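Local atomic coordinates of putative tRNA synthase (Salmonella typhimurium, PDB entry 3DQQ), a protein that probably phosphorylates 3-oxo-tetronate to its 4-phosphate with ATP, as a member of the four-carbon acid sugar kinase family. Residues G6-D11 with Q78-K83; V47-K52 with L66-W71; S250-V255 with L309-S314. All coordinates share one frame; numbering follows the deposited sequence.

Interaction 1. Residues G6-D11 with Q78-K83; sequences GVIADD and QQVYFK
V7 and K83 lie side by side on one face of a parallel strand pair, V7 CG1 3.5 Å from K83 CB. The pair joins neighbouring strands 5-9 and 79-83 of the sugar-binding N-terminal domain. The pairing is regular: G6, V7, I8 and A9 stand beside V80, Y81, F82 and K83, and the two strand axes run 4.6 Å apart at 22°. Four backbone bonds bind the strands, from G6 N to the carbonyl of Q79, from Y81 N to that of G6, from I8 N to that of Y81, and from K83 N to that of I8, the last almost straight (175° at the hydrogen). A fifth hydrogen bond, from D10 N to K83 O (3.1 Å), extends the pattern past the strand.

Packing is closest on the V7 face, under helix 12-24. With CG1 anti to the backbone N (chi1 175°), V7 turns its other methyl, CG2, to Y81 CB at 4.0 Å, while A9 CB meets K83 CG at 3.7 Å. The face carrying I8 is looser between the strands: I8 CD1 meets V80 CG1 at 4.1 Å, and the F82 ring presents its edge to I8 O; helix 96-106 packs over I8 and F82. Toward the partly exposed D11 the contact thins out. D10 OD1 instead forms a salt bridge with R54. Backbone bonds and apolar packing therefore hold the strands together.

Interaction 2. Residues V47-K52 with L66-W71; sequences VVISLK and LAALVW
A helix laid against the face of a parallel sheet, in the sugar-binding N-terminal domain, makes this contact: helix 58-74 packs over strand 46-50, which is hydrogen-bonded to strands 5-9 and 29-33. The short segments run nearly antiparallel, their N-to-C directions 156° apart, and their axes come within 10.1 Å, a usual spacing for a helix resting on a sheet. The closest pair of CA atoms, I49 and A68, is 7.1 Å apart.

V47, I49 and L51 turn toward the helix, which answers with A68 and W71, one turn apart. I49 sits between the two. Its CG1 branch is anti to the carbonyl carbon (chi1 -62°) and its chain continues nearly extended, carrying CD1 up to the helix, where it lies 3.9 Å from A68 CB. The same methyl meets the six-membered ring of W71 at CE3, 4.0 Å away, in an oblique approach. Farther along this ring, W71 CZ3 has V47 CG1 at 4.1 Å, and the valine and tryptophan side chains cross at about a right angle. L51 CD1 gives a more distant contact to A68 CB, at 4.5 Å.

The indole has its CG anti to the backbone N (chi1 -175°), which swings the ring down beside the strand. Its polar NE1 is hydrogen-bonded to G38 O, so the buried nitrogen is satisfied outside the apolar contact and the ring has a fixed anchor. P36 also touches both I49 and W71, while the other face of the strand, with V48 and S50, packs on helix 12-24. No hydrogen bond joins the two segments; their attachment rests on dispersion and the burial of methyl and indole carbons, amounting to 203 Å² over both sides.

Interaction 3. Residues S250-V255 with L309-S314; sequences SGRAVV and LAPMIS
R252 reaches P311 with its side chain, which leaves the backbone with CG anti to N (chi1 171°) and then bends at chi2 and chi3. P311 CD lies at the edge of the guanidinium, 3.9 Å from R252 NE, and the two side chains cross at about a right angle. Next in sequence, A253 sets its CB 3.7 Å from A310 CB, and its carbonyl oxygen also faces P311 CD. V254 points its CB away from the other segment, but CG2, anti to the backbone N, comes back to 3.6 Å from P311 O.

At V255 the contact becomes a parallel beta bridge to M312, joining neighbouring strands 253-257 and 312-314 in the nucleotide-binding part of the protein. V255 is gripped through both backbone polar atoms: its N donates to P311 O (2.9 Å, 169° at the hydrogen), and its O accepts from I313 N (2.9 Å, 166°). These bonds flank M312, whose CA also approaches V255 O. V255 and M312 direct their side chains to the same face, M312 CG 4.0 Å from V255 CB; F412 of helix 411-417 and Y271 of helix 262-271 touch both residues there.

How the interactions relate
Interactions 1 and 2 adjoin, with centres 7 Å apart, and interaction 2 is nested in the chain segment closed by interaction 1. Strands 5-9 and 46-50 are neighbours: V7 O lies 2.9 Å from I49 N, and V7 N the same distance from V47 O, both probable hydrogen bonds. I8 CG2 also packs on L51 CD1, at 3.6 Å, which joins the two contacts on the face that carries I8. Interaction 3 is remote, its centre about 34 Å from interaction 1 and 33 Å from interaction 2. It alone nears the inferred ATP site, with the I313 side chain about 9 Å from that of T364 and the M312 side chain about 10 Å from that of S259.

Interaction 1. Residues G6-D11 with Q78-K83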
loop_
_atom_site.group_PDB
_atom_site.type_symbol
_atom_site.label_atom_id
_atom_site.label_comp_id
_atom_site.label_asym_id
_atom_site.label_seq_id
_atom_site.Cartn_x
_atom_site.Cartn_y
_atom_site.Cartn_z
ATOM N N GLY A 6 -34.788 10.510 -1.761
ATOM C CA GLY A 6 -34.205 9.823 -0.610
ATOM C C GLY A 6 -33.190 8.842 -1.160
ATOM O O GLY A 6 -33.557 7.879 -1.855
ATOM N N VAL A 7 -31.913 9.084 -0.889
ATOM C CA VAL A 7 -30.892 8.235 -1.429
ATOM C C VAL A 7 -30.532 7.182 -0.402
ATOM O O VAL A 7 -30.302 7.525 0.735
ATOM C CB VAL A 7 -29.656 9.055 -1.771
ATOM C CG1 VAL A 7 -28.469 8.121 -2.253
ATOM C CG2 VAL A 7 -30.058 10.133 -2.758
ATOM N N ILE A 8 -30.498 5.910 -0.781
ATOM C CA ILE A 8 -29.881 4.897 0.081
ATOM C C ILE A 8 -28.559 4.543 -0.582
ATOM O O ILE A 8 -28.566 4.036 -1.668
ATOM C CB ILE A 8 -30.773 3.652 0.210
ATOM C CG1 ILE A 8 -32.138 4.038 0.743
ATOM C CG2 ILE A 8 -30.146 2.574 1.054
ATOM C CD1 ILE A 8 -33.169 2.943 0.534
ATOM N N ALA A 9 -27.436 4.862 0.067
ATOM C CA ALA A 9 -26.074 4.762 -0.527
ATOM C C ALA A 9 -25.289 3.651 0.178
ATOM O O ALA A 9 -25.361 3.531 1.396
ATOM C CB ALA A 9 -25.331 6.092 -0.421
ATOM N N ASP A 10 -24.563 2.834 -0.589
ATOM C CA ASP A 10 -23.903 1.655 -0.070
ATOM C C ASP A 10 -22.562 1.884 0.603
ATOM O O ASP A 10 -21.857 0.895 0.909
ATOM C CB ASP A 10 -23.756 0.580 -1.167
ATOM C CG ASP A 10 -22.673 0.905 -2.247
ATOM O OD1 ASP A 10 -22.202 2.072 -2.372
ATOM O OD2 ASP A 10 -22.316 -0.048 -3.006
ATOM N N ASP A 11 -22.192 3.145 0.823
ATOM C CA ASP A 11 -20.933 3.470 1.482
ATOM C C ASP A 11 -20.875 4.934 1.849
ATOM O O ASP A 11 -21.746 5.719 1.477
ATOM C CB ASP A 11 -19.732 3.071 0.622
ATOM C CG ASP A 11 -19.209 4.210 -0.331
ATOM O OD1 ASP A 11 -19.889 5.259 -0.509
ATOM O OD2 ASP A 11 -18.093 4.053 -0.950
ATOM N N GLN A 78 -40.599 11.170 -1.890
ATOM C CA GLN A 78 -41.278 11.109 -3.194
ATOM C C GLN A 78 -40.585 10.213 -4.178
ATOM O O GLN A 78 -41.258 9.633 -5.008
ATOM C CB GLN A 78 -41.350 12.485 -3.841
ATOM C CG GLN A 78 -42.016 13.542 -3.003
ATOM C CD GLN A 78 -43.482 13.542 -3.241
ATOM O OE1 GLN A 78 -44.198 12.805 -2.533
ATOM N NE2 GLN A 78 -43.969 14.369 -4.247
ATOM N N GLN A 79 -39.266 10.131 -4.120
ATOM C CA GLN A 79 -38.495 9.255 -4.984
ATOM C C GLN A 79 -37.352 8.603 -4.241
ATOM O O GLN A 79 -36.705 9.248 -3.488
ATOM C CB GLN A 79 -37.910 10.068 -6.105
ATOM C CG GLN A 79 -36.908 9.319 -6.992
ATOM C CD GLN A 79 -36.635 10.096 -8.266
ATOM O OE1 GLN A 79 -35.851 11.025 -8.272
ATOM N NE2 GLN A 79 -37.341 9.757 -9.337
ATOM N N VAL A 80 -37.056 7.334 -4.504
ATOM C CA VAL A 80 -36.003 6.665 -3.795
ATOM C C VAL A 80 -34.928 6.368 -4.795
ATOM O O VAL A 80 -35.204 5.984 -5.932
ATOM C CB VAL A 80 -36.495 5.376 -3.151
ATOM C CG1 VAL A 80 -35.328 4.586 -2.529
ATOM C CG2 VAL A 80 -37.615 5.653 -2.122
ATOM N N TYR A 81 -33.688 6.491 -4.353
ATOM C CA TYR A 81 -32.538 6.377 -5.223
ATOM C C TYR A 81 -31.525 5.512 -4.572
ATOM O O TYR A 81 -30.976 5.872 -3.538
ATOM C CB TYR A 81 -31.922 7.738 -5.361
ATOM C CG TYR A 81 -30.879 7.839 -6.420
ATOM C CD1 TYR A 81 -31.088 8.646 -7.515
ATOM C CD2 TYR A 81 -29.663 7.180 -6.314
ATOM C CE1 TYR A 81 -30.141 8.792 -8.488
ATOM C CE2 TYR A 81 -28.707 7.301 -7.293
ATOM C CZ TYR A 81 -28.957 8.116 -8.384
ATOM O OH TYR A 81 -28.044 8.290 -9.397
ATOM N N PHE A 82 -31.245 4.377 -5.181
ATOM C CA PHE A 82 -30.279 3.452 -4.651
ATOM C C PHE A 82 -28.961 3.799 -5.281
ATOM O O PHE A 82 -28.798 3.694 -6.476
ATOM C CB PHE A 82 -30.713 2.037 -4.998
ATOM C CG PHE A 82 -29.738 0.985 -4.613
ATOM C CD1 PHE A 82 -28.925 1.126 -3.502
ATOM C CD2 PHE A 82 -29.663 -0.186 -5.345
ATOM C CE1 PHE A 82 -28.008 0.114 -3.142
ATOM C CE2 PHE A 82 -28.776 -1.205 -4.987
ATOM C CZ PHE A 82 -27.948 -1.053 -3.868
ATOM N N LYS A 83 -28.027 4.236 -4.460
ATOM C CA LYS A 83 -26.740 4.731 -4.907
ATOM C C LYS A 83 -25.693 3.685 -4.632
ATOM O O LYS A 83 -25.525 3.250 -3.490
ATOM C CB LYS A 83 -26.419 6.004 -4.151
ATOM C CG LYS A 83 -24.950 6.397 -4.105
ATOM C CD LYS A 83 -24.413 6.706 -5.487
ATOM C CE LYS A 83 -22.994 7.312 -5.440
ATOM N NZ LYS A 83 -22.032 6.312 -5.311
#

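Interaction 2. Residues V47-K52 with L66-W71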
loop_
_atom_site.group_PDB
_atom_site.type_symbol
_atom_site.label_atom_id
_atom_site.label_comp_id
_atom_site.label_asym_id
_atom_site.label_seq_id
_atom_site.Cartn_x
_atom_site.Cartn_y
_atom_site.Cartn_z
ATOM N N VAL A 47 -32.403 13.696 1.404
ATOM C CA VAL A 47 -31.652 13.064 2.452
ATOM C C VAL A 47 -30.865 11.902 1.867
ATOM O O VAL A 47 -31.420 11.091 1.172
ATOM C CB VAL A 47 -32.552 12.560 3.586
ATOM C CG1 VAL A 47 -31.706 11.878 4.663
ATOM C CG2 VAL A 47 -33.290 13.693 4.186
ATOM N N VAL A 48 -29.574 11.827 2.149
ATOM C CA VAL A 48 -28.775 10.709 1.693
ATOM C C VAL A 48 -28.450 9.889 2.926
ATOM O O VAL A 48 -27.781 10.371 3.818
ATOM C CB VAL A 48 -27.485 11.186 1.014
ATOM C CG1 VAL A 48 -26.608 10.002 0.701
ATOM C CG2 VAL A 48 -27.821 12.025 -0.216
ATOM N N ILE A 49 -28.971 8.669 3.001
ATOM C CA ILE A 49 -28.644 7.754 4.084
ATOM C C ILE A 49 -27.452 6.894 3.680
ATOM O O ILE A 49 -27.493 6.184 2.674
ATOM C CB ILE A 49 -29.819 6.827 4.406
ATOM C CG1 ILE A 49 -31.025 7.635 4.880
ATOM C CG2 ILE A 49 -29.405 5.769 5.444
ATOM C CD1 ILE A 49 -32.325 6.912 4.669
ATOM N N SER A 50 -26.397 6.943 4.484
ATOM C CA SER A 50 -25.165 6.164 4.254
ATOM C C SER A 50 -25.098 4.859 5.048
ATOM O O SER A 50 -25.142 4.892 6.235
ATOM C CB SER A 50 -23.976 7.009 4.677
ATOM O OG SER A 50 -22.821 6.465 4.077
ATOM N N LEU A 51 -24.967 3.736 4.371
ATOM C CA LEU A 51 -24.898 2.420 4.971
ATOM C C LEU A 51 -23.552 1.767 4.648
ATOM O O LEU A 51 -22.853 2.211 3.752
ATOM C CB LEU A 51 -25.994 1.555 4.389
ATOM C CG LEU A 51 -27.432 2.053 4.599
ATOM C CD1 LEU A 51 -28.491 1.105 3.921
ATOM C CD2 LEU A 51 -27.719 2.242 6.081
ATOM N N LYS A 52 -23.185 0.723 5.390
ATOM C CA LYS A 52 -21.998 -0.086 5.047
ATOM C C LYS A 52 -22.430 -1.409 4.426
ATOM O O LYS A 52 -22.246 -2.470 4.989
ATOM C CB LYS A 52 -21.095 -0.308 6.253
ATOM C CG LYS A 52 -20.650 1.062 6.868
ATOM C CD LYS A 52 -19.706 0.916 8.106
ATOM C CE LYS A 52 -19.615 2.214 8.927
ATOM N NZ LYS A 52 -20.070 1.965 10.364
ATOM N N LEU A 66 -33.861 -1.865 3.581
ATOM C CA LEU A 66 -35.297 -1.802 3.905
ATOM C C LEU A 66 -35.566 -0.942 5.141
ATOM O O LEU A 66 -36.532 -0.187 5.144
ATOM C CB LEU A 66 -35.914 -3.195 4.053
ATOM C CG LEU A 66 -35.934 -4.011 2.757
ATOM C CD1 LEU A 66 -36.534 -5.381 2.969
ATOM C CD2 LEU A 66 -36.605 -3.289 1.546
ATOM N N ALA A 67 -34.726 -1.020 6.171
ATOM C CA ALA A 67 -34.889 -0.161 7.348
ATOM C C ALA A 67 -34.791 1.312 6.893
ATOM O O ALA A 67 -35.630 2.153 7.263
ATOM C CB ALA A 67 -33.866 -0.476 8.380
ATOM N N ALA A 68 -33.818 1.609 6.032
ATOM C CA ALA A 68 -33.655 2.962 5.511
ATOM C C ALA A 68 -34.918 3.373 4.776
ATOM O O ALA A 68 -35.403 4.478 4.956
ATOM C CB ALA A 68 -32.453 3.055 4.591
ATOM N N LEU A 69 -35.465 2.464 3.972
ATOM C CA LEU A 69 -36.657 2.771 3.176
ATOM C C LEU A 69 -37.873 3.014 4.064
ATOM O O LEU A 69 -38.655 3.924 3.782
ATOM C CB LEU A 69 -36.934 1.660 2.187
ATOM C CG LEU A 69 -38.147 1.851 1.297
ATOM C CD1 LEU A 69 -37.941 3.002 0.343
ATOM C CD2 LEU A 69 -38.457 0.568 0.502
ATOM N N VAL A 70 -38.028 2.240 5.152
ATOM C CA VAL A 70 -39.142 2.436 6.072
ATOM C C VAL A 70 -39.073 3.824 6.627
ATOM O O VAL A 70 -40.076 4.501 6.735
ATOM C CB VAL A 70 -39.188 1.426 7.247
ATOM C CG1 VAL A 70 -40.122 1.970 8.408
ATOM C CG2 VAL A 70 -39.682 0.034 6.778
ATOM N N TRP A 71 -37.889 4.281 6.948
ATOM C CA TRP A 71 -37.777 5.628 7.436
ATOM C C TRP A 71 -38.099 6.691 6.379
ATOM O O TRP A 71 -38.823 7.625 6.657
ATOM C CB TRP A 71 -36.387 5.853 7.971
ATOM C CG TRP A 71 -36.188 7.184 8.610
ATOM C CD1 TRP A 71 -36.397 7.502 9.894
ATOM C CD2 TRP A 71 -35.715 8.368 7.968
ATOM N NE1 TRP A 71 -36.073 8.821 10.117
ATOM C CE2 TRP A 71 -35.670 9.376 8.932
ATOM C CE3 TRP A 71 -35.354 8.676 6.660
ATOM C CZ2 TRP A 71 -35.257 10.661 8.640
ATOM C CZ3 TRP A 71 -34.934 9.962 6.371
ATOM C CH2 TRP A 71 -34.888 10.928 7.348
#

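Interaction 3. Residues S250-V255 with L309-S314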
loop_
_atom_site.group_PDB
_atom_site.type_symbol
_atom_site.label_atom_id
_atom_site.label_comp_id
_atom_site.label_asym_id
_atom_site.label_seq_id
_atom_site.Cartn_x
_atom_site.Cartn_y
_atom_site.Cartn_z
ATOM N N SER A 250 -18.009 29.864 12.093
ATOM C CA SER A 250 -16.877 30.612 12.631
ATOM C C SER A 250 -16.193 29.908 13.776
ATOM O O SER A 250 -16.818 29.179 14.537
ATOM C CB SER A 250 -17.324 31.963 13.164
ATOM O OG SER A 250 -17.234 32.912 12.114
ATOM N N GLY A 251 -14.908 30.170 13.925
ATOM C CA GLY A 251 -14.175 29.619 15.032
ATOM C C GLY A 251 -12.906 28.972 14.577
ATOM O O GLY A 251 -12.685 28.786 13.387
ATOM N N ARG A 252 -12.074 28.608 15.534
ATOM C CA ARG A 252 -10.781 28.087 15.193
ATOM C C ARG A 252 -10.911 26.690 14.542
ATOM O O ARG A 252 -11.888 25.962 14.771
ATOM C CB ARG A 252 -9.859 28.103 16.416
ATOM C CG ARG A 252 -8.501 27.346 16.171
ATOM C CD ARG A 252 -7.332 28.206 15.599
ATOM N NE ARG A 252 -6.118 28.004 16.411
ATOM C CZ ARG A 252 -6.003 28.287 17.731
ATOM N NH1 ARG A 252 -7.021 28.797 18.462
ATOM N NH2 ARG A 252 -4.849 28.049 18.342
ATOM N N ALA A 253 -9.932 26.389 13.684
ATOM C CA ALA A 253 -9.824 25.145 12.956
ATOM C C ALA A 253 -8.552 24.340 13.314
ATOM O O ALA A 253 -7.578 24.855 13.872
ATOM C CB ALA A 253 -9.849 25.428 11.479
ATOM N N VAL A 254 -8.586 23.063 12.965
ATOM C CA VAL A 254 -7.516 22.156 13.226
ATOM C C VAL A 254 -7.457 21.208 12.034
ATOM O O VAL A 254 -8.492 20.876 11.476
ATOM C CB VAL A 254 -7.767 21.397 14.525
ATOM C CG1 VAL A 254 -9.015 20.536 14.424
ATOM C CG2 VAL A 254 -6.540 20.592 14.880
ATOM N N VAL A 255 -6.253 20.843 11.592
ATOM C CA VAL A 255 -6.092 19.750 10.631
ATOM C C VAL A 255 -5.675 18.495 11.397
ATOM O O VAL A 255 -4.703 18.522 12.154
ATOM C CB VAL A 255 -5.024 20.061 9.564
ATOM C CG1 VAL A 255 -4.865 18.887 8.602
ATOM C CG2 VAL A 255 -5.388 21.330 8.830
ATOM N N LEU A 309 -3.274 30.273 10.068
ATOM C CA LEU A 309 -3.829 28.992 9.650
ATOM C C LEU A 309 -3.901 27.986 10.805
ATOM O O LEU A 309 -3.187 28.117 11.793
ATOM C CB LEU A 309 -2.982 28.425 8.530
ATOM C CG LEU A 309 -2.984 29.188 7.214
ATOM C CD1 LEU A 309 -1.835 28.681 6.377
ATOM C CD2 LEU A 309 -4.297 29.011 6.461
ATOM N N ALA A 310 -4.739 26.960 10.633
ATOM C CA ALA A 310 -4.987 25.925 11.648
ATOM C C ALA A 310 -3.757 25.033 11.896
ATOM O O ALA A 310 -3.125 24.546 10.951
ATOM C CB ALA A 310 -6.189 25.043 11.240
ATOM N N PRO A 311 -3.442 24.779 13.170
ATOM C CA PRO A 311 -2.438 23.806 13.536
ATOM C C PRO A 311 -2.762 22.431 13.007
ATOM O O PRO A 311 -3.923 22.083 12.883
ATOM C CB PRO A 311 -2.535 23.777 15.051
ATOM C CG PRO A 311 -3.097 25.077 15.421
ATOM C CD PRO A 311 -4.055 25.391 14.351
ATOM N N MET A 312 -1.733 21.657 12.696
ATOM C CA MET A 312 -1.896 20.296 12.183
ATOM C C MET A 312 -1.356 19.265 13.173
ATOM O O MET A 312 -0.309 19.446 13.789
ATOM C CB MET A 312 -1.177 20.140 10.867
ATOM C CG MET A 312 -1.294 18.758 10.290
ATOM S SD MET A 312 -0.569 18.681 8.652
ATOM C CE MET A 312 -2.043 18.718 7.740
ATOM N N ILE A 313 -2.099 18.191 13.350
ATOM C CA ILE A 313 -1.566 17.015 14.014
ATOM C C ILE A 313 -1.605 15.876 13.003
ATOM O O ILE A 313 -2.679 15.415 12.587
ATOM C CB ILE A 313 -2.337 16.714 15.268
ATOM C CG1 ILE A 313 -2.008 17.808 16.254
ATOM C CG2 ILE A 313 -1.998 15.318 15.846
ATOM C CD1 ILE A 313 -2.864 17.720 17.395
ATOM N N SER A 314 -0.413 15.464 12.596
ATOM C CA SER A 314 -0.239 14.530 11.531
ATOM C C SER A 314 0.332 13.242 12.049
ATOM O O SER A 314 1.234 13.260 12.859
ATOM C CB SER A 314 0.724 15.106 10.508
ATOM O OG SER A 314 1.136 14.099 9.598
#